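Local coordinates for protein glycerophosphodiester phosphodiesterase (Cytophaga hutchinsonii ATCC 33406, PDB 3CH0) that belongs to the glycerophosphodiester phosphodiesterase family and folds as a TIM-type alpha/beta barrel, at residues G13-G16 with C17-L20; N24-A27 with A28-A32. One frame throughout, in Å; residues are numbered along the deposited sequence.

Contact 1 (G13-G16 with C17-L20); sequences GHRG and CRGL. With GOL (glycerol), chain S.
His-14 meets Arg-18 twice, once through the backbone and once through the side chain. Its carbonyl oxygen takes a nearly straight hydrogen bond from Arg-18 N (N to O 3.1 Å, N-H...O angle 167°), which closes the loop just beyond the type II turn of Gly-13 to Gly-16. Its imidazole carbon CE1 lies 3.4 Å from Arg-18 NH2, which arrives at the ring edge with the guanidinium plane steeply turned, 70° from the ring. Asp-264 holds both side chains, OD1 hydrogen-bonded to His-14 ND1 and OD2 salt-bridged to Arg-18 NH2; His-14 NE2 is hydrogen-bonded to citric acid, as is Arg-15 NH2. Arg-15 comes next, its chain extended from CG to NE, with CG over one face of the His-14 ring. Its guanidinium runs alongside that of Arg-18, with Arg-15 CZ over one face of the Arg-18 group, off-centre toward the rim, the planes inclined by 38° and the two NH1 atoms 3.2 Å from each other. The closeness of the two cations is probably eased by their acidic partners, Glu-23 for Arg-15 and Asp-264 for Arg-18, and one glycerol spans the pair. Arg-15 NH2 reaches glycerol O1 at 3.0 Å, while Arg-18 NH1 gives glycerol O3 a straight bond of 2.8 Å; a bend at chi3 in Arg-18 brings its guanidinium round beside that of Arg-15. Past Gly-16 the next amide, Cys-17 N, makes a weak bond to Arg-15 O (3.0 Å). The loop follows strand 10-13, and its cluster of one histidine and two arginines round bound citric acid and glycerol is consistent with an anion-receptive pocket at the C-terminal mouth of a TIM barrel.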
ATOM      1  N   GLY A  13      -5.464   4.693   4.994  1.00  8.95           N
ATOM      2  CA  GLY A  13      -5.840   5.291   3.717  1.00  9.53           C
ATOM      3  C   GLY A  13      -5.162   4.571   2.576  1.00 10.42           C
ATOM      4  O   GLY A  13      -3.944   4.616   2.453  1.00  9.64           O
ATOM      5  N   HIS A  14      -5.948   3.823   1.764  1.00  9.61           N
ATOM      6  CA  HIS A  14      -5.423   2.983   0.688  1.00  8.90           C
ATOM      7  C   HIS A  14      -4.830   3.883  -0.406  1.00  9.05           C
ATOM      8  O   HIS A  14      -5.569   4.711  -0.981  1.00  9.34           O
ATOM      9  CB  HIS A  14      -6.550   2.101   0.100  1.00  9.14           C
ATOM     10  CG  HIS A  14      -6.120   1.072  -0.894  1.00  9.08           C
ATOM     11  ND1 HIS A  14      -6.712   0.943  -2.138  1.00 10.65           N
ATOM     12  CD2 HIS A  14      -5.177   0.097  -0.817  1.00 10.24           C
ATOM     13  CE1 HIS A  14      -6.160  -0.092  -2.768  1.00  9.23           C
ATOM     14  NE2 HIS A  14      -5.246  -0.631  -1.976  1.00 10.83           N
ATOM     15  N   ARG A  15      -3.542   3.769  -0.678  1.00  7.43           N
ATOM     16  CA  ARG A  15      -2.873   4.659  -1.621  1.00  9.83           C
ATOM     17  C   ARG A  15      -3.097   6.102  -1.265  1.00 10.58           C
ATOM     18  O   ARG A  15      -3.271   6.972  -2.103  1.00 10.13           O
ATOM     19  CB  ARG A  15      -3.266   4.354  -3.076  1.00 10.23           C
ATOM     20  CG  ARG A  15      -3.222   2.826  -3.418  1.00  9.14           C
ATOM     21  CD  ARG A  15      -3.480   2.461  -4.862  1.00  6.54           C
ATOM     22  NE  ARG A  15      -3.718   1.023  -4.920  1.00  9.35           N
ATOM     23  CZ  ARG A  15      -4.254   0.407  -5.939  1.00 10.27           C
ATOM     24  NH1 ARG A  15      -4.399   1.015  -7.122  1.00 11.47           N
ATOM     25  NH2 ARG A  15      -4.565  -0.857  -5.805  1.00 12.48           N
ATOM     26  N   GLY A  16      -3.068   6.312   0.041  1.00  8.22           N
ATOM     27  CA  GLY A  16      -3.367   7.629   0.642  1.00 10.69           C
ATOM     28  C   GLY A  16      -4.875   7.744   0.708  1.00 11.92           C
ATOM     29  O   GLY A  16      -5.477   7.666   1.768  1.00  9.95           O
ATOM     30  N   CYS A  17      -5.527   7.923  -0.431  1.00 10.50           N
ATOM     31  CA  CYS A  17      -6.987   7.965  -0.464  1.00  8.74           C
ATOM     32  C   CYS A  17      -7.469   7.929  -1.912  1.00 13.15           C
ATOM     33  O   CYS A  17      -8.063   8.868  -2.408  1.00 10.04           O
ATOM     34  CB  CYS A  17      -7.591   9.174   0.281  1.00 10.99           C
ATOM     35  SG  CYS A  17      -6.970  10.762  -0.257  1.00 11.86           S
ATOM     36  N   ARG A  18      -7.247   6.818  -2.572  1.00  9.38           N
ATOM     37  CA  ARG A  18      -7.607   6.681  -4.017  1.00  9.56           C
ATOM     38  C   ARG A  18      -9.030   7.052  -4.386  1.00 10.14           C
ATOM     39  O   ARG A  18      -9.292   7.567  -5.484  1.00 10.76           O
ATOM     40  CB  ARG A  18      -7.312   5.261  -4.520  1.00  9.81           C
ATOM     41  CG  ARG A  18      -7.845   4.951  -5.931  1.00 10.37           C
ATOM     42  CD  ARG A  18      -7.360   3.572  -6.394  1.00 10.85           C
ATOM     43  NE  ARG A  18      -7.864   2.492  -5.547  1.00 10.31           N
ATOM     44  CZ  ARG A  18      -8.000   1.218  -5.923  1.00 11.03           C
ATOM     45  NH1 ARG A  18      -7.608   0.833  -7.117  1.00 11.47           N
ATOM     46  NH2 ARG A  18      -8.547   0.342  -5.082  1.00 10.46           N
ATOM     47  N   GLY A  19      -9.978   6.802  -3.494  1.00  9.65           N
ATOM     48  CA  GLY A  19     -11.370   7.176  -3.808  1.00  7.95           C
ATOM     49  C   GLY A  19     -11.556   8.684  -3.941  1.00 12.98           C
ATOM     50  O   GLY A  19     -12.512   9.132  -4.610  1.00 13.07           O
ATOM     51  N   LEU A  20     -10.700   9.468  -3.283  1.00 11.86           N
ATOM     52  CA  LEU A  20     -10.864  10.908  -3.205  1.00 11.74           C
ATOM     53  C   LEU A  20      -9.948  11.680  -4.123  1.00 12.29           C
ATOM     54  O   LEU A  20     -10.314  12.735  -4.665  1.00 13.46           O
ATOM     55  CB  LEU A  20     -10.582  11.369  -1.777  1.00 10.65           C
ATOM     56  CG  LEU A  20     -11.397  10.649  -0.666  1.00 10.23           C
ATOM     57  CD1 LEU A  20     -11.025  11.187   0.742  1.00 13.87           C
ATOM     58  CD2 LEU A  20     -12.912  10.703  -0.921  1.00 11.62           C
TER
HETATM   59  C1  GOL S 289      -5.565  -3.140  -8.412  0.50 31.56           C
HETATM   60  O1  GOL S 289      -5.161  -1.790  -8.583  0.50 18.28           O
HETATM   61  C2  GOL S 289      -6.255  -3.420  -7.066  0.50 26.61           C
HETATM   62  O2  GOL S 289      -6.731  -4.743  -7.062  0.50 40.03           O
HETATM   63  C3  GOL S 289      -7.437  -2.484  -6.746  0.50 18.35           C
HETATM   64  O3  GOL S 289      -7.934  -1.809  -7.886  0.50 15.49           O

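Contact 2 (N24-A27 with A28-A32); sequences NTIA and AFTKA
The phenyl ring of Phe-29 comes slantwise against the backbone of Asn-24 and Thr-25. CD2 comes within 3.0 Å of Thr-25 O, CE2 sits 3.6 Å from Asn-24 C, and CZ approaches the side-chain oxygen OD1 of Asn-24. The amide and the ring are inclined by 39°, and the far end of that amide, ND2, is held by Asp-43. Phe-29 has CG anti to its own carbonyl carbon (chi1 -61°), which swings the ring back toward the start of the helix; Leu-120, Leu-40 and Val-54 also pack on it. Thr-25 is the N-cap of helix 26-35: its OG1 accepts from Ala-28 N at 3.2 Å and is also hydrogen-bonded to Pro-22 O, tying the cap to the incoming loop. The placement of OG1 between backbone N and carbonyl carbon turns it to the amide of Ala-28. This helix is the connecting one of a beta-alpha-beta unit between strands 10-13 and 39-46, the repeating element of the barrel. Phe-29 N bonds to Thr-25 O at 2.9 Å. At the next residue, Ile-26 O is gripped twice: Thr-30 N bonds to it nearly straight on, and the hydroxyl Thr-30 OG1 donates to it as well, 2.8 Å away and 43° above the carbonyl plane. Thr-30 OG1 also rests 3.8 Å from Ile-26 CG2, and the Ile-26 side chain touches helix 117-127. Lys-31 N carries the helical bonding on to Ala-27 O.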
ATOM      1  N   ASN A  24      -1.746   7.321  -4.482  1.00  8.92           N
ATOM      2  CA  ASN A  24      -0.302   7.230  -4.286  1.00  8.62           C
ATOM      3  C   ASN A  24       0.435   8.549  -4.650  1.00  9.32           C
ATOM      4  O   ASN A  24       1.609   8.522  -4.982  1.00 10.41           O
ATOM      5  CB  ASN A  24       0.287   6.030  -5.036  1.00  8.68           C
ATOM      6  CG  ASN A  24       0.145   4.713  -4.280  1.00 10.70           C
ATOM      7  OD1 ASN A  24       0.198   4.657  -3.048  1.00 10.04           O
ATOM      8  ND2 ASN A  24      -0.037   3.625  -5.051  1.00 10.39           N
ATOM      9  N   THR A  25      -0.257   9.673  -4.427  1.00 10.06           N
ATOM     10  CA  THR A  25       0.323  10.989  -4.701  1.00 10.14           C
ATOM     11  C   THR A  25       0.450  11.740  -3.388  1.00  9.19           C
ATOM     12  O   THR A  25      -0.246  11.507  -2.402  1.00  9.93           O
ATOM     13  CB  THR A  25      -0.558  11.787  -5.688  1.00 10.71           C
ATOM     14  OG1 THR A  25      -1.844  12.027  -5.102  1.00 10.66           O
ATOM     15  CG2 THR A  25      -0.672  11.053  -7.022  1.00 10.31           C
ATOM     16  N   ILE A  26       1.359  12.703  -3.420  1.00 11.36           N
ATOM     17  CA  ILE A  26       1.569  13.565  -2.250  1.00  9.65           C
ATOM     18  C   ILE A  26       0.242  14.266  -1.904  1.00  9.45           C
ATOM     19  O   ILE A  26      -0.121  14.358  -0.734  1.00 11.09           O
ATOM     20  CB  ILE A  26       2.657  14.602  -2.508  1.00 12.17           C
ATOM     21  CG1 ILE A  26       4.038  13.933  -2.635  1.00 11.62           C
ATOM     22  CG2 ILE A  26       2.667  15.696  -1.399  1.00 10.59           C
ATOM     23  CD1 ILE A  26       4.467  13.084  -1.468  1.00 11.54           C
ATOM     24  N   ALA A  27      -0.537  14.663  -2.901  1.00 10.93           N
ATOM     25  CA  ALA A  27      -1.864  15.241  -2.577  1.00 10.60           C
ATOM     26  C   ALA A  27      -2.725  14.250  -1.785  1.00 11.47           C
ATOM     27  O   ALA A  27      -3.330  14.618  -0.781  1.00 11.47           O
ATOM     28  CB  ALA A  27      -2.591  15.700  -3.827  1.00 13.60           C
ATOM     29  N   ALA A  28      -2.796  12.996  -2.242  1.00 10.56           N
ATOM     30  CA  ALA A  28      -3.585  12.004  -1.536  1.00 10.40           C
ATOM     31  C   ALA A  28      -3.083  11.749  -0.120  1.00  9.23           C
ATOM     32  O   ALA A  28      -3.855  11.607   0.831  1.00 11.05           O
ATOM     33  CB  ALA A  28      -3.639  10.638  -2.341  1.00 11.24           C
ATOM     34  N   PHE A  29      -1.761  11.656   0.021  1.00  8.82           N
ATOM     35  CA  PHE A  29      -1.210  11.406   1.346  1.00 10.82           C
ATOM     36  C   PHE A  29      -1.468  12.576   2.274  1.00 10.76           C
ATOM     37  O   PHE A  29      -1.774  12.382   3.427  1.00 11.00           O
ATOM     38  CB  PHE A  29       0.257  11.076   1.354  1.00 10.91           C
ATOM     39  CG  PHE A  29       0.563   9.821   0.569  1.00 11.52           C
ATOM     40  CD1 PHE A  29      -0.016   8.634   0.938  1.00 10.58           C
ATOM     41  CD2 PHE A  29       1.397   9.843  -0.537  1.00 10.69           C
ATOM     42  CE1 PHE A  29       0.229   7.475   0.222  1.00  9.94           C
ATOM     43  CE2 PHE A  29       1.637   8.664  -1.276  1.00 12.44           C
ATOM     44  CZ  PHE A  29       1.013   7.509  -0.868  1.00  9.18           C
ATOM     45  N   THR A  30      -1.352  13.778   1.763  1.00 10.78           N
ATOM     46  CA  THR A  30      -1.603  14.986   2.587  1.00 12.65           C
ATOM     47  C   THR A  30      -3.047  15.074   3.025  1.00 11.12           C
ATOM     48  O   THR A  30      -3.318  15.288   4.181  1.00 12.74           O
ATOM     49  CB  THR A  30      -1.229  16.241   1.798  1.00 12.88           C
ATOM     50  OG1 THR A  30       0.136  16.168   1.331  1.00 13.16           O
ATOM     51  CG2 THR A  30      -1.419  17.513   2.676  1.00 14.62           C
ATOM     52  N   LYS A  31      -3.985  14.796   2.112  1.00  9.19           N
ATOM     53  CA  LYS A  31      -5.395  14.719   2.461  1.00 10.55           C
ATOM     54  C   LYS A  31      -5.653  13.676   3.542  1.00 11.07           C
ATOM     55  O   LYS A  31      -6.394  13.938   4.497  1.00 12.46           O
ATOM     56  CB  LYS A  31      -6.217  14.430   1.199  1.00 13.18           C
ATOM     57  CG  LYS A  31      -7.687  14.138   1.416  1.00 17.37           C
ATOM     58  CD  LYS A  31      -8.478  15.292   1.833  1.00 17.62           C
ATOM     59  CE  LYS A  31      -9.955  14.899   1.913  1.00 24.81           C
ATOM     60  NZ  LYS A  31     -10.759  16.008   2.507  1.00 26.74           N
ATOM     61  N   ALA A  32      -5.110  12.462   3.386  1.00  9.91           N
ATOM     62  CA  ALA A  32      -5.363  11.428   4.374  1.00  9.06           C
ATOM     63  C   ALA A  32      -4.790  11.853   5.737  1.00 10.38           C
ATOM     64  O   ALA A  32      -5.402  11.576   6.778  1.00 12.96           O
ATOM     65  CB  ALA A  32      -4.738  10.080   3.889  1.00 12.25           C
TER

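Overall arrangement
Contact 1 and contact 2 follow each other along one strand-loop-helix passage, with their centres about 8 Å apart. Arg-15 O and Asn-24 N, 2.8 Å apart, probably form a hydrogen bond, so the 13-20 loop is probably tied to the residue just before the helix cap. Packing adds to this: Gly-16 O lies 3.3 Å from Ala-32 CB, Cys-17 SG is 3.4 Å from Ala-28 O, and Gly-16 N is 3.5 Å from Phe-29 CE1. Contact 1 borders the citric acid and glycerol pocket, whereas contact 2 is the start of helix 26-35, packed against the loop. Asp-43, hydrogen-bonded to Asn-24 ND2 and a long, weak ion-pair partner of Arg-15 NE, links the two.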